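Local coordinates for protein CELL division inhibitor (Pyrococcus furiosus, PDB 1G3Q) that binds ADP and magnesium and, as a MinD-type P-loop ATPase, probably hydrolyses ATP in the control of cell division, at residues Thr20-Val25 / Ile211-Tyr216; Pro55-His60 / Glu70-Met75; Ala130-Glu135 / Ala161-Leu166; Val140-Ile145 / Val169-Gly174. All blocks are in the same frame, centred on the assembly; numbering follows the deposited sequence.

Interaction 1: residues Thr20-Val25 / Ile211-Tyr216; sequences TANLSV and IPAVKY
Val25 and Val214 lie across from each other between two helices, and their side chains slide past one another in opposite directions. CB of Val25 comes to 3.7 Å from CG1 of Val214. The two methyl branches of Val25 part ways. CG1 stands anti to the backbone N (chi1 -180°), which carries it toward Val214 and the CB of Lys215. CG2, on the other branch, turns to the proline and meets CG of Pro212 at 3.8 Å. Here the side chains cross at about a right angle. The same CG of Pro212 touches CB of Ala21, 3.9 Å away, one turn back along the helix. The proline ring thus rests on Ala21 and Val25 together. Asn22 runs alongside Pro212, antiparallel to it, and its amide reaches the start of the second helix near the backbone N atoms of Ala213 and Val214. Pro212 holds the N-cap position there, and its O accepts from Lys215 N and Tyr216 N in the first turn. Lys215 lends its CB, while its extended chain leads away. Phe78 also touches Pro212, and Phe226 of helix 221-235 touches Asn22. The nearest atoms of ADP and the Asn22 side chain are about 7 Å apart. The contact packs the short helix 213-216 against helix 16-29, the helix that follows the P-loop in this nucleotide-binding fold.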
loop_
_atom_site.group_PDB
_atom_site.type_symbol
_atom_site.label_atom_id
_atom_site.label_comp_id
_atom_site.label_asym_id
_atom_site.label_seq_id
_atom_site.Cartn_x
_atom_site.Cartn_y
_atom_site.Cartn_z
ATOM N N THR A 20 1.001 -0.746 3.280
ATOM C CA THR A 20 0.302 0.529 3.128
ATOM C C THR A 20 -0.070 1.111 4.493
ATOM O O THR A 20 0.226 2.269 4.786
ATOM C CB THR A 20 -1.001 0.379 2.310
ATOM O OG1 THR A 20 -0.703 -0.146 1.008
ATOM C CG2 THR A 20 -1.681 1.734 2.158
ATOM N N ALA A 21 -0.732 0.302 5.316
ATOM C CA ALA A 21 -1.163 0.730 6.644
ATOM C C ALA A 21 -0.011 1.111 7.578
ATOM O O ALA A 21 -0.031 2.185 8.181
ATOM C CB ALA A 21 -2.018 -0.360 7.290
ATOM N N ASN A 22 0.987 0.240 7.708
ATOM C CA ASN A 22 2.112 0.539 8.592
ATOM C C ASN A 22 2.957 1.719 8.117
ATOM O O ASN A 22 3.371 2.551 8.925
ATOM C CB ASN A 22 3.000 -0.694 8.782
ATOM C CG ASN A 22 2.395 -1.705 9.745
ATOM O OD1 ASN A 22 1.616 -2.575 9.348
ATOM N ND2 ASN A 22 2.737 -1.581 11.020
ATOM N N LEU A 23 3.212 1.795 6.813
ATOM C CA LEU A 23 3.999 2.901 6.275
ATOM C C LEU A 23 3.247 4.216 6.492
ATOM O O LEU A 23 3.847 5.236 6.830
ATOM C CB LEU A 23 4.276 2.685 4.780
ATOM C CG LEU A 23 5.128 3.746 4.071
ATOM C CD1 LEU A 23 6.463 3.919 4.799
ATOM C CD2 LEU A 23 5.355 3.323 2.622
ATOM N N SER A 24 1.929 4.189 6.303
ATOM C CA SER A 24 1.114 5.384 6.504
ATOM C C SER A 24 1.270 5.923 7.922
ATOM O O SER A 24 1.508 7.120 8.125
ATOM C CB SER A 24 -0.369 5.081 6.262
ATOM O OG SER A 24 -0.638 4.836 4.896
ATOM N N VAL A 25 1.119 5.038 8.903
ATOM C CA VAL A 25 1.224 5.428 10.301
ATOM C C VAL A 25 2.643 5.876 10.653
ATOM O O VAL A 25 2.823 6.855 11.381
ATOM C CB VAL A 25 0.790 4.273 11.239
ATOM C CG1 VAL A 25 0.908 4.707 12.694
ATOM C CG2 VAL A 25 -0.660 3.875 10.939
ATOM N N ILE A 211 -5.036 -1.831 14.370
ATOM C CA ILE A 211 -4.005 -0.863 14.737
ATOM C C ILE A 211 -2.689 -1.427 14.221
ATOM O O ILE A 211 -2.202 -2.435 14.735
ATOM C CB ILE A 211 -3.880 -0.698 16.268
ATOM C CG1 ILE A 211 -5.214 -0.247 16.870
ATOM C CG2 ILE A 211 -2.793 0.326 16.586
ATOM C CD1 ILE A 211 -5.213 -0.232 18.410
ATOM N N PRO A 212 -2.103 -0.796 13.191
ATOM C CA PRO A 212 -0.836 -1.275 12.627
ATOM C C PRO A 212 0.233 -1.507 13.688
ATOM O O PRO A 212 0.423 -0.685 14.587
ATOM C CB PRO A 212 -0.463 -0.172 11.641
ATOM C CG PRO A 212 -1.815 0.276 11.140
ATOM C CD PRO A 212 -2.609 0.363 12.435
ATOM N N ALA A 213 0.929 -2.633 13.567
ATOM C CA ALA A 213 1.973 -3.005 14.510
ATOM C C ALA A 213 2.979 -1.896 14.786
ATOM O O ALA A 213 3.485 -1.781 15.903
ATOM C CB ALA A 213 2.696 -4.252 14.017
ATOM N N VAL A 214 3.268 -1.072 13.783
ATOM C CA VAL A 214 4.241 -0.005 13.971
ATOM C C VAL A 214 3.873 0.841 15.186
ATOM O O VAL A 214 4.754 1.349 15.876
ATOM C CB VAL A 214 4.370 0.888 12.700
ATOM C CG1 VAL A 214 3.096 1.676 12.470
ATOM C CG2 VAL A 214 5.564 1.823 12.841
ATOM N N LYS A 215 2.577 0.974 15.464
ATOM C CA LYS A 215 2.149 1.750 16.621
ATOM C C LYS A 215 1.655 0.870 17.769
ATOM O O LYS A 215 1.965 1.130 18.929
ATOM C CB LYS A 215 1.047 2.744 16.241
ATOM C CG LYS A 215 0.774 3.766 17.347
ATOM C CD LYS A 215 -0.277 4.791 16.940
ATOM C CE LYS A 215 -0.501 5.796 18.055
ATOM N NZ LYS A 215 -1.584 6.762 17.735
ATOM N N TYR A 216 0.894 -0.171 17.441
ATOM C CA TYR A 216 0.342 -1.072 18.451
ATOM C C TYR A 216 1.436 -1.750 19.284
ATOM O O TYR A 216 1.354 -1.782 20.509
ATOM C CB TYR A 216 -0.552 -2.119 17.769
ATOM C CG TYR A 216 -1.416 -2.945 18.708
ATOM C CD1 TYR A 216 -2.159 -2.344 19.727
ATOM C CD2 TYR A 216 -1.527 -4.325 18.544
ATOM C CE1 TYR A 216 -2.996 -3.110 20.559
ATOM C CE2 TYR A 216 -2.355 -5.091 19.364
ATOM C CZ TYR A 216 -3.083 -4.480 20.368
ATOM O OH TYR A 216 -3.880 -5.250 21.191
#

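Interaction 2: residues Pro55-His60 / Glu70-Met75; sequences PDVTLH and EDAIYM
Tyr74 reaches from segment 70-75 to the chain around Pro55 and Val57. At CB the side chain sets out toward segment 55-60, with CG anti to the carbonyl carbon and beside the backbone N (chi1 -69°). The ring that follows has Pro55 over one face. CB of Pro55 sits 3.8 Å from the centroid of the Tyr74 ring and 21° off the normal, a CH-pi contact. It is displaced toward the rim, and its nearest ring atom is CZ of Tyr74 at 3.6 Å. CE1 lies close to Val57 O, which approaches the ring edge near its plane. At the tip, OH of Tyr74 accepts a hydrogen bond from Val57 N of 3.1 Å, with an N-H...O angle of 160°. The Asp56 N is also near, 3.2 Å from Tyr74 OH. Tyr74 belongs to the short, weakly bonded strand about 74-75 at one margin of the mixed sheet, antiparallel to strand 81-84, where its backbone bonds to Val83. The tyrosine therefore ties this edge strand to the chain that leads into helix 59-63. Thr58 is the N-cap of that helix, and its OG1 takes a weak bond from His60 N. Beside the tyrosine, Val57 packs on the backbone of Asp71, with its CB 3.3 Å from Asp71 O. CG1 of Val57 lies 4.1 Å from CB of Ala72. CB of Ala72 also touches the carbonyl group of Thr58.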
loop_
_atom_site.group_PDB
_atom_site.type_symbol
_atom_site.label_atom_id
_atom_site.label_comp_id
_atom_site.label_asym_id
_atom_site.label_seq_id
_atom_site.Cartn_x
_atom_site.Cartn_y
_atom_site.Cartn_z
ATOM N N PRO A 55 -17.360 3.776 7.592
ATOM C CA PRO A 55 -17.602 4.800 6.568
ATOM C C PRO A 55 -18.818 4.581 5.666
ATOM O O PRO A 55 -18.970 3.525 5.061
ATOM C CB PRO A 55 -16.295 4.809 5.782
ATOM C CG PRO A 55 -15.893 3.367 5.818
ATOM C CD PRO A 55 -16.151 2.993 7.271
ATOM N N ASP A 56 -19.678 5.591 5.572
ATOM C CA ASP A 56 -20.862 5.499 4.721
ATOM C C ASP A 56 -20.538 5.816 3.265
ATOM O O ASP A 56 -21.243 5.374 2.355
ATOM C CB ASP A 56 -21.948 6.470 5.182
ATOM C CG ASP A 56 -22.520 6.115 6.534
ATOM O OD1 ASP A 56 -22.261 4.998 7.029
ATOM O OD2 ASP A 56 -23.246 6.959 7.094
ATOM N N VAL A 57 -19.484 6.598 3.050
ATOM C CA VAL A 57 -19.088 6.993 1.702
ATOM C C VAL A 57 -17.695 6.451 1.418
ATOM O O VAL A 57 -16.778 6.636 2.216
ATOM C CB VAL A 57 -19.071 8.529 1.554
ATOM C CG1 VAL A 57 -18.816 8.903 0.102
ATOM C CG2 VAL A 57 -20.394 9.113 2.035
ATOM N N THR A 58 -17.541 5.790 0.275
ATOM C CA THR A 58 -16.264 5.189 -0.081
ATOM C C THR A 58 -15.782 5.567 -1.473
ATOM O O THR A 58 -16.478 6.236 -2.235
ATOM C CB THR A 58 -16.357 3.652 -0.047
ATOM O OG1 THR A 58 -17.350 3.227 -0.988
ATOM C CG2 THR A 58 -16.746 3.156 1.345
ATOM N N LEU A 59 -14.580 5.111 -1.795
ATOM C CA LEU A 59 -13.994 5.355 -3.103
ATOM C C LEU A 59 -14.924 4.757 -4.164
ATOM O O LEU A 59 -15.047 5.286 -5.268
ATOM C CB LEU A 59 -12.610 4.701 -3.179
ATOM C CG LEU A 59 -11.862 4.710 -4.518
ATOM C CD1 LEU A 59 -11.735 6.132 -5.038
ATOM C CD2 LEU A 59 -10.490 4.081 -4.327
ATOM N N HIS A 60 -15.591 3.659 -3.817
ATOM C CA HIS A 60 -16.503 3.005 -4.753
ATOM C C HIS A 60 -17.648 3.932 -5.150
ATOM O O HIS A 60 -18.083 3.936 -6.306
ATOM C CB HIS A 60 -17.055 1.708 -4.148
ATOM C CG HIS A 60 -16.020 0.639 -3.975
ATOM N ND1 HIS A 60 -15.001 0.729 -3.052
ATOM C CD2 HIS A 60 -15.842 -0.539 -4.617
ATOM C CE1 HIS A 60 -14.241 -0.349 -3.132
ATOM N NE2 HIS A 60 -14.730 -1.134 -4.074
ATOM N N GLU A 70 -13.986 14.302 -1.995
ATOM C CA GLU A 70 -13.817 15.011 -0.727
ATOM C C GLU A 70 -14.655 14.357 0.370
ATOM O O GLU A 70 -14.256 14.334 1.537
ATOM C CB GLU A 70 -14.262 16.475 -0.852
ATOM C CG GLU A 70 -13.327 17.407 -1.607
ATOM C CD GLU A 70 -13.187 17.064 -3.076
ATOM O OE1 GLU A 70 -14.155 16.540 -3.674
ATOM O OE2 GLU A 70 -12.103 17.338 -3.638
ATOM N N ASP A 71 -15.821 13.838 -0.003
ATOM C CA ASP A 71 -16.712 13.214 0.967
ATOM C C ASP A 71 -16.382 11.768 1.310
ATOM O O ASP A 71 -17.110 11.127 2.070
ATOM C CB ASP A 71 -18.165 13.313 0.491
ATOM C CG ASP A 71 -18.686 14.734 0.535
ATOM O OD1 ASP A 71 -18.306 15.458 1.475
ATOM O OD2 ASP A 71 -19.475 15.126 -0.349
ATOM N N ALA A 72 -15.288 11.257 0.755
ATOM C CA ALA A 72 -14.870 9.889 1.030
ATOM C C ALA A 72 -13.547 9.900 1.788
ATOM O O ALA A 72 -12.886 8.874 1.924
ATOM C CB ALA A 72 -14.738 9.104 -0.271
ATOM N N ILE A 73 -13.163 11.074 2.284
ATOM C CA ILE A 73 -11.924 11.205 3.049
ATOM C C ILE A 73 -12.249 11.210 4.543
ATOM O O ILE A 73 -12.977 12.076 5.031
ATOM C CB ILE A 73 -11.170 12.499 2.676
ATOM C CG1 ILE A 73 -10.716 12.418 1.209
ATOM C CG2 ILE A 73 -9.975 12.694 3.602
ATOM C CD1 ILE A 73 -10.004 13.652 0.709
ATOM N N TYR A 74 -11.698 10.241 5.264
ATOM C CA TYR A 74 -11.948 10.122 6.695
ATOM C C TYR A 74 -10.704 10.250 7.550
ATOM O O TYR A 74 -9.594 9.997 7.097
ATOM C CB TYR A 74 -12.590 8.770 7.013
ATOM C CG TYR A 74 -13.996 8.611 6.499
ATOM C CD1 TYR A 74 -14.247 8.403 5.145
ATOM C CD2 TYR A 74 -15.086 8.682 7.372
ATOM C CE1 TYR A 74 -15.550 8.270 4.671
ATOM C CE2 TYR A 74 -16.384 8.554 6.911
ATOM C CZ TYR A 74 -16.610 8.347 5.561
ATOM O OH TYR A 74 -17.899 8.219 5.106
ATOM N N MET A 75 -10.915 10.632 8.804
ATOM C CA MET A 75 -9.832 10.747 9.770
ATOM C C MET A 75 -9.591 9.321 10.247
ATOM O O MET A 75 -10.414 8.435 10.007
ATOM C CB MET A 75 -10.283 11.559 10.990
ATOM C CG MET A 75 -11.310 10.794 11.857
ATOM S SD MET A 75 -11.814 11.563 13.436
ATOM C CE MET A 75 -10.586 10.888 14.581
#

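Interaction 3: residues Ala130-Glu135 / Ala161-Leu166; sequences AMLSGE and AGLAIL
This is a contact between two connecting turns, and it lies where strands 136-141 and 164-173 begin. Leu163 is central to it. Its CB points at the other segment. With CG anti to the carbonyl carbon (chi1 -69°), the branch is directed at the turn between helix 125-131 and strand 136-141, and its two methyls meet different parts of that turn. Leu163 CD2 approaches Met131 O at 3.4 Å. Leu163 CG lies 3.5 Å from Gly134 O. Leu163 CD1 meets CD2 of Leu132 at 3.8 Å, where the two leucine side chains cross at about a right angle. The same CD2 of Leu132 presses on CB of Ala161 at 3.5 Å, tighter than usual van der Waals contact. Leu163 is buried, while Ala161 is exposed. Residues 131-134 form a type I beta turn, closed by Gly134 N on Met131 O. Met131 O also takes a hydrogen bond from Ser6 OG. On the other side, Gly162 ends helix 145-160 in a Schellman motif, with a positive phi of 109°. The two turns bracket a beta-alpha-beta crossover, in which helix 145-160 links the parallel strands 136-141 and 164-173. One hydrogen bond joins the segments, where the two strands begin. Ala164 N donates to Glu135 O at 2.9 Å, with an N-H...O angle of 164°, and Leu163 CA makes a CA-H...O contact to the same oxygen at 3.4 Å. The carboxylate of Glu135 heads elsewhere: OE2 forms a salt bridge with Lys109, and OE1 accepts from Ile4 N.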
loop_
_atom_site.group_PDB
_atom_site.type_symbol
_atom_site.label_atom_id
_atom_site.label_comp_id
_atom_site.label_asym_id
_atom_site.label_seq_id
_atom_site.Cartn_x
_atom_site.Cartn_y
_atom_site.Cartn_z
ATOM N N ALA A 130 -5.384 0.952 -10.579
ATOM C CA ALA A 130 -4.914 1.418 -9.283
ATOM C C ALA A 130 -3.438 1.792 -9.351
ATOM O O ALA A 130 -3.059 2.911 -9.004
ATOM C CB ALA A 130 -5.138 0.333 -8.224
ATOM N N MET A 131 -2.606 0.863 -9.810
ATOM C CA MET A 131 -1.171 1.113 -9.902
ATOM C C MET A 131 -0.853 2.344 -10.741
ATOM O O MET A 131 0.008 3.144 -10.373
ATOM C CB MET A 131 -0.450 -0.103 -10.492
ATOM C CG MET A 131 -0.599 -1.372 -9.667
ATOM S SD MET A 131 0.426 -2.716 -10.286
ATOM C CE MET A 131 -0.491 -3.161 -11.781
ATOM N N LEU A 132 -1.553 2.497 -11.863
ATOM C CA LEU A 132 -1.320 3.629 -12.750
ATOM C C LEU A 132 -1.832 4.956 -12.207
ATOM O O LEU A 132 -1.710 5.993 -12.870
ATOM C CB LEU A 132 -1.929 3.362 -14.129
ATOM C CG LEU A 132 -1.226 2.267 -14.940
ATOM C CD1 LEU A 132 -1.950 2.060 -16.264
ATOM C CD2 LEU A 132 0.220 2.662 -15.182
ATOM N N SER A 133 -2.410 4.926 -11.008
ATOM C CA SER A 133 -2.905 6.145 -10.377
ATOM C C SER A 133 -1.756 6.809 -9.623
ATOM O O SER A 133 -1.869 7.957 -9.190
ATOM C CB SER A 133 -4.043 5.833 -9.397
ATOM O OG SER A 133 -5.219 5.425 -10.074
ATOM N N GLY A 134 -0.657 6.079 -9.469
ATOM C CA GLY A 134 0.498 6.613 -8.762
ATOM C C GLY A 134 1.597 7.150 -9.668
ATOM O O GLY A 134 1.574 6.937 -10.879
ATOM N N GLU A 135 2.559 7.852 -9.071
ATOM C CA GLU A 135 3.689 8.431 -9.801
ATOM C C GLU A 135 4.934 7.614 -9.482
ATOM O O GLU A 135 5.886 7.572 -10.262
ATOM C CB GLU A 135 3.942 9.870 -9.350
ATOM C CG GLU A 135 2.725 10.763 -9.335
ATOM C CD GLU A 135 2.981 12.055 -8.575
ATOM O OE1 GLU A 135 3.405 11.987 -7.394
ATOM O OE2 GLU A 135 2.754 13.136 -9.154
ATOM N N ALA A 161 5.399 2.391 -18.019
ATOM C CA ALA A 161 4.215 3.241 -17.977
ATOM C C ALA A 161 4.561 4.654 -17.513
ATOM O O ALA A 161 3.723 5.554 -17.564
ATOM C CB ALA A 161 3.160 2.629 -17.061
ATOM N N GLY A 162 5.795 4.842 -17.052
ATOM C CA GLY A 162 6.215 6.159 -16.610
ATOM C C GLY A 162 6.423 6.353 -15.117
ATOM O O GLY A 162 6.874 7.417 -14.695
ATOM N N LEU A 163 6.104 5.344 -14.311
ATOM C CA LEU A 163 6.273 5.461 -12.866
ATOM C C LEU A 163 7.712 5.276 -12.400
ATOM O O LEU A 163 8.451 4.446 -12.932
ATOM C CB LEU A 163 5.396 4.441 -12.129
ATOM C CG LEU A 163 3.875 4.599 -12.151
ATOM C CD1 LEU A 163 3.324 4.195 -13.511
ATOM C CD2 LEU A 163 3.269 3.725 -11.052
ATOM N N ALA A 164 8.095 6.052 -11.391
ATOM C CA ALA A 164 9.426 5.962 -10.810
ATOM C C ALA A 164 9.403 4.798 -9.826
ATOM O O ALA A 164 8.625 4.805 -8.865
ATOM C CB ALA A 164 9.770 7.257 -10.084
ATOM N N ILE A 165 10.238 3.793 -10.069
ATOM C CA ILE A 165 10.289 2.630 -9.196
ATOM C C ILE A 165 11.263 2.891 -8.055
ATOM O O ILE A 165 12.482 2.872 -8.240
ATOM C CB ILE A 165 10.737 1.371 -9.962
ATOM C CG1 ILE A 165 9.993 1.278 -11.299
ATOM C CG2 ILE A 165 10.474 0.133 -9.116
ATOM C CD1 ILE A 165 8.472 1.277 -11.184
ATOM N N LEU A 166 10.711 3.135 -6.872
ATOM C CA LEU A 166 11.503 3.424 -5.682
ATOM C C LEU A 166 12.386 2.261 -5.263
ATOM O O LEU A 166 13.514 2.455 -4.805
ATOM C CB LEU A 166 10.577 3.787 -4.520
ATOM C CG LEU A 166 9.668 5.000 -4.704
ATOM C CD1 LEU A 166 8.754 5.141 -3.493
ATOM C CD2 LEU A 166 10.513 6.249 -4.879
#

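Interaction 4: residues Val140-Ile145 / Val169-Gly174; sequences VTNPEI and VLNRYG. With ADP (adenosine-5'-diphosphate), chain C.
Thr141 is bonded through its backbone to Val169 and Asn171, and Asn171 also holds the adenine of ADP. Thr141 N donates to Val169 O at 3.1 Å, and Thr141 O accepts from Asn171 N at 2.9 Å. The threonine hydroxyl is anti to the backbone N (chi1 -177°), which lets OG1 donate to Asn142 O in the carbonyl plane, on a lone pair. Its CG2 meanwhile touches Val169 O. Strands 136-141 and 164-173 are parallel neighbours here, and helix 145-160 connects them in a beta-alpha-beta unit. The nucleotide sits at the C-terminal ends of the strands, as in P-loop NTPases. Both ends of the Asn171 amide are used. Asn171 OD1 accepts from ADP N6 at 2.8 Å, and Asn171 ND2 donates to ADP N7 at 2.9 Å, with an N-H...N angle of 167°. This pair reads the N6, N7 edge of adenine. ND2 has a second partner in Thr14 O of the P-loop. Arg172 sets one face of its guanidinium over the nucleotide, with ADP C4 3.6 Å above its plane. Its NE forms a salt bridge with Glu199, which probably fixes the group over the base. Pro143 makes the apolar contacts. CG of Pro143 meets CD1 of Leu170 at 3.8 Å. The same CG of Pro143 lies at the ring edge of Tyr173, 3.9 Å from CD1 of Tyr173. CD of Pro143 comes to 3.2 Å from Asn171 O.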
loop_
_atom_site.group_PDB
_atom_site.type_symbol
_atom_site.label_atom_id
_atom_site.label_comp_id
_atom_site.label_asym_id
_atom_site.label_seq_id
_atom_site.Cartn_x
_atom_site.Cartn_y
_atom_site.Cartn_z
ATOM N N VAL A 140 6.223 -4.826 -3.476
ATOM C CA VAL A 140 6.120 -5.655 -2.283
ATOM C C VAL A 140 6.174 -7.109 -2.731
ATOM O O VAL A 140 5.413 -7.524 -3.603
ATOM C CB VAL A 140 4.794 -5.409 -1.529
ATOM C CG1 VAL A 140 4.706 -6.332 -0.329
ATOM C CG2 VAL A 140 4.713 -3.956 -1.082
ATOM N N THR A 141 7.079 -7.876 -2.137
ATOM C CA THR A 141 7.236 -9.274 -2.505
ATOM C C THR A 141 7.655 -10.134 -1.322
ATOM O O THR A 141 8.086 -9.623 -0.290
ATOM C CB THR A 141 8.309 -9.429 -3.600
ATOM O OG1 THR A 141 8.400 -10.804 -3.998
ATOM C CG2 THR A 141 9.665 -8.976 -3.071
ATOM N N ASN A 142 7.515 -11.444 -1.483
ATOM C CA ASN A 142 7.918 -12.387 -0.452
ATOM C C ASN A 142 9.187 -13.064 -0.965
ATOM O O ASN A 142 9.533 -12.921 -2.137
ATOM C CB ASN A 142 6.814 -13.412 -0.196
ATOM C CG ASN A 142 5.538 -12.771 0.321
ATOM O OD1 ASN A 142 5.582 -11.784 1.061
ATOM N ND2 ASN A 142 4.395 -13.336 -0.053
ATOM N N PRO A 143 9.901 -13.798 -0.095
ATOM C CA PRO A 143 11.141 -14.489 -0.473
ATOM C C PRO A 143 11.010 -15.681 -1.429
ATOM O O PRO A 143 11.867 -16.564 -1.430
ATOM C CB PRO A 143 11.727 -14.909 0.878
ATOM C CG PRO A 143 11.151 -13.908 1.840
ATOM C CD PRO A 143 9.727 -13.815 1.366
ATOM N N GLU A 144 9.951 -15.715 -2.233
ATOM C CA GLU A 144 9.751 -16.806 -3.188
ATOM C C GLU A 144 10.182 -16.348 -4.575
ATOM O O GLU A 144 9.778 -15.282 -5.031
ATOM C CB GLU A 144 8.281 -17.224 -3.242
ATOM C CG GLU A 144 7.758 -17.919 -1.997
ATOM C CD GLU A 144 6.291 -18.297 -2.127
ATOM O OE1 GLU A 144 5.455 -17.383 -2.305
ATOM O OE2 GLU A 144 5.972 -19.505 -2.059
ATOM N N ILE A 145 10.988 -17.159 -5.256
ATOM C CA ILE A 145 11.461 -16.789 -6.584
ATOM C C ILE A 145 10.311 -16.430 -7.524
ATOM O O ILE A 145 10.387 -15.440 -8.253
ATOM C CB ILE A 145 12.318 -17.918 -7.224
ATOM C CG1 ILE A 145 12.917 -17.430 -8.547
ATOM C CG2 ILE A 145 11.466 -19.160 -7.465
ATOM C CD1 ILE A 145 13.777 -16.184 -8.413
ATOM N N VAL A 169 10.295 -4.075 -1.172
ATOM C CA VAL A 169 10.281 -4.476 0.225
ATOM C C VAL A 169 10.217 -5.994 0.250
ATOM O O VAL A 169 9.377 -6.596 -0.422
ATOM C CB VAL A 169 9.035 -3.923 0.962
ATOM C CG1 VAL A 169 8.985 -4.468 2.386
ATOM C CG2 VAL A 169 9.067 -2.399 0.975
ATOM N N LEU A 170 11.114 -6.616 1.005
ATOM C CA LEU A 170 11.126 -8.068 1.120
ATOM C C LEU A 170 10.355 -8.373 2.394
ATOM O O LEU A 170 10.905 -8.319 3.492
ATOM C CB LEU A 170 12.559 -8.592 1.232
ATOM C CG LEU A 170 12.728 -10.114 1.282
ATOM C CD1 LEU A 170 12.199 -10.735 -0.006
ATOM C CD2 LEU A 170 14.203 -10.451 1.467
ATOM N N ASN A 171 9.075 -8.688 2.242
ATOM C CA ASN A 171 8.224 -8.963 3.388
ATOM C C ASN A 171 8.121 -10.438 3.762
ATOM O O ASN A 171 8.362 -11.327 2.942
ATOM C CB ASN A 171 6.830 -8.381 3.132
ATOM C CG ASN A 171 5.922 -8.483 4.342
ATOM O OD1 ASN A 171 6.353 -8.255 5.472
ATOM N ND2 ASN A 171 4.656 -8.811 4.108
ATOM N N ARG A 172 7.770 -10.677 5.023
ATOM C CA ARG A 172 7.605 -12.019 5.560
ATOM C C ARG A 172 8.887 -12.846 5.497
ATOM O O ARG A 172 8.851 -14.056 5.267
ATOM C CB ARG A 172 6.470 -12.724 4.817
ATOM C CG ARG A 172 5.281 -11.801 4.580
ATOM C CD ARG A 172 3.988 -12.554 4.371
ATOM N NE ARG A 172 3.587 -13.297 5.563
ATOM C CZ ARG A 172 2.412 -13.903 5.698
ATOM N NH1 ARG A 172 1.523 -13.846 4.717
ATOM N NH2 ARG A 172 2.129 -14.574 6.806
ATOM N N TYR A 173 10.022 -12.189 5.711
ATOM C CA TYR A 173 11.301 -12.883 5.680
ATOM C C TYR A 173 11.527 -13.638 6.984
ATOM O O TYR A 173 11.364 -13.083 8.069
ATOM C CB TYR A 173 12.447 -11.894 5.461
ATOM C CG TYR A 173 13.796 -12.571 5.369
ATOM C CD1 TYR A 173 14.109 -13.401 4.292
ATOM C CD2 TYR A 173 14.745 -12.416 6.378
ATOM C CE1 TYR A 173 15.336 -14.063 4.223
ATOM C CE2 TYR A 173 15.974 -13.075 6.319
ATOM C CZ TYR A 173 16.262 -13.896 5.240
ATOM O OH TYR A 173 17.471 -14.547 5.178
ATOM N N GLY A 174 11.906 -14.907 6.871
ATOM C CA GLY A 174 12.146 -15.714 8.052
ATOM C C GLY A 174 10.997 -16.668 8.307
ATOM O O GLY A 174 11.011 -17.437 9.269
HETATM P PB ADP C . -2.149 -8.390 0.613
HETATM O O1B ADP C . -3.122 -9.295 0.035
HETATM O O2B ADP C . -0.917 -8.401 -0.190
HETATM O O3B ADP C . -2.647 -6.830 0.864
HETATM P PA ADP C . -1.977 -8.430 3.438
HETATM O O1A ADP C . -3.343 -8.376 3.828
HETATM O O2A ADP C . -1.265 -7.197 3.651
HETATM O O3A ADP C . -1.761 -8.916 2.017
HETATM O "O5'" ADP C . -1.342 -9.488 4.296
HETATM C "C5'" ADP C . -1.808 -10.891 4.347
HETATM C "C4'" ADP C . -1.801 -11.428 5.733
HETATM O "O4'" ADP C . -0.448 -11.710 6.193
HETATM C "C3'" ADP C . -2.359 -10.508 6.772
HETATM O "O3'" ADP C . -3.241 -11.213 7.641
HETATM C "C2'" ADP C . -1.196 -9.978 7.555
HETATM O "O2'" ADP C . -1.447 -9.695 8.929
HETATM C "C1'" ADP C . -0.156 -11.009 7.433
HETATM N N9 ADP C . 1.220 -10.468 7.251
HETATM C C8 ADP C . 1.779 -9.598 6.302
HETATM N N7 ADP C . 3.045 -9.336 6.452
HETATM C C5 ADP C . 3.385 -10.066 7.569
HETATM C C6 ADP C . 4.612 -10.224 8.273
HETATM N N6 ADP C . 5.705 -9.586 7.854
HETATM N N1 ADP C . 4.629 -11.054 9.396
HETATM C C2 ADP C . 3.493 -11.697 9.806
HETATM N N3 ADP C . 2.286 -11.602 9.196
HETATM C C4 ADP C . 2.291 -10.771 8.081
#

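In the fold
From the N terminus, helix 16-29 opens the long loop that interaction 1 closes only at 211-216, 186 residues later, bringing helix 213-216 onto helix 16-29. The other three nest inside it. Interaction 2 comes first and closes a short loop of its own, at the margin of the sheet where strand 74-75 lies. Interactions 3 and 4 follow it in series and cross each other, since 130-135, 140-145, 161-166 and 169-174 alternate along the chain. Both use strand 164-173 and join it to strand 136-141 or the turn before it, at opposite ends of the crossover. Interactions 2 and 4 reach the same sheet, their centres about 32 Å apart, on opposite sides of the chain's centre.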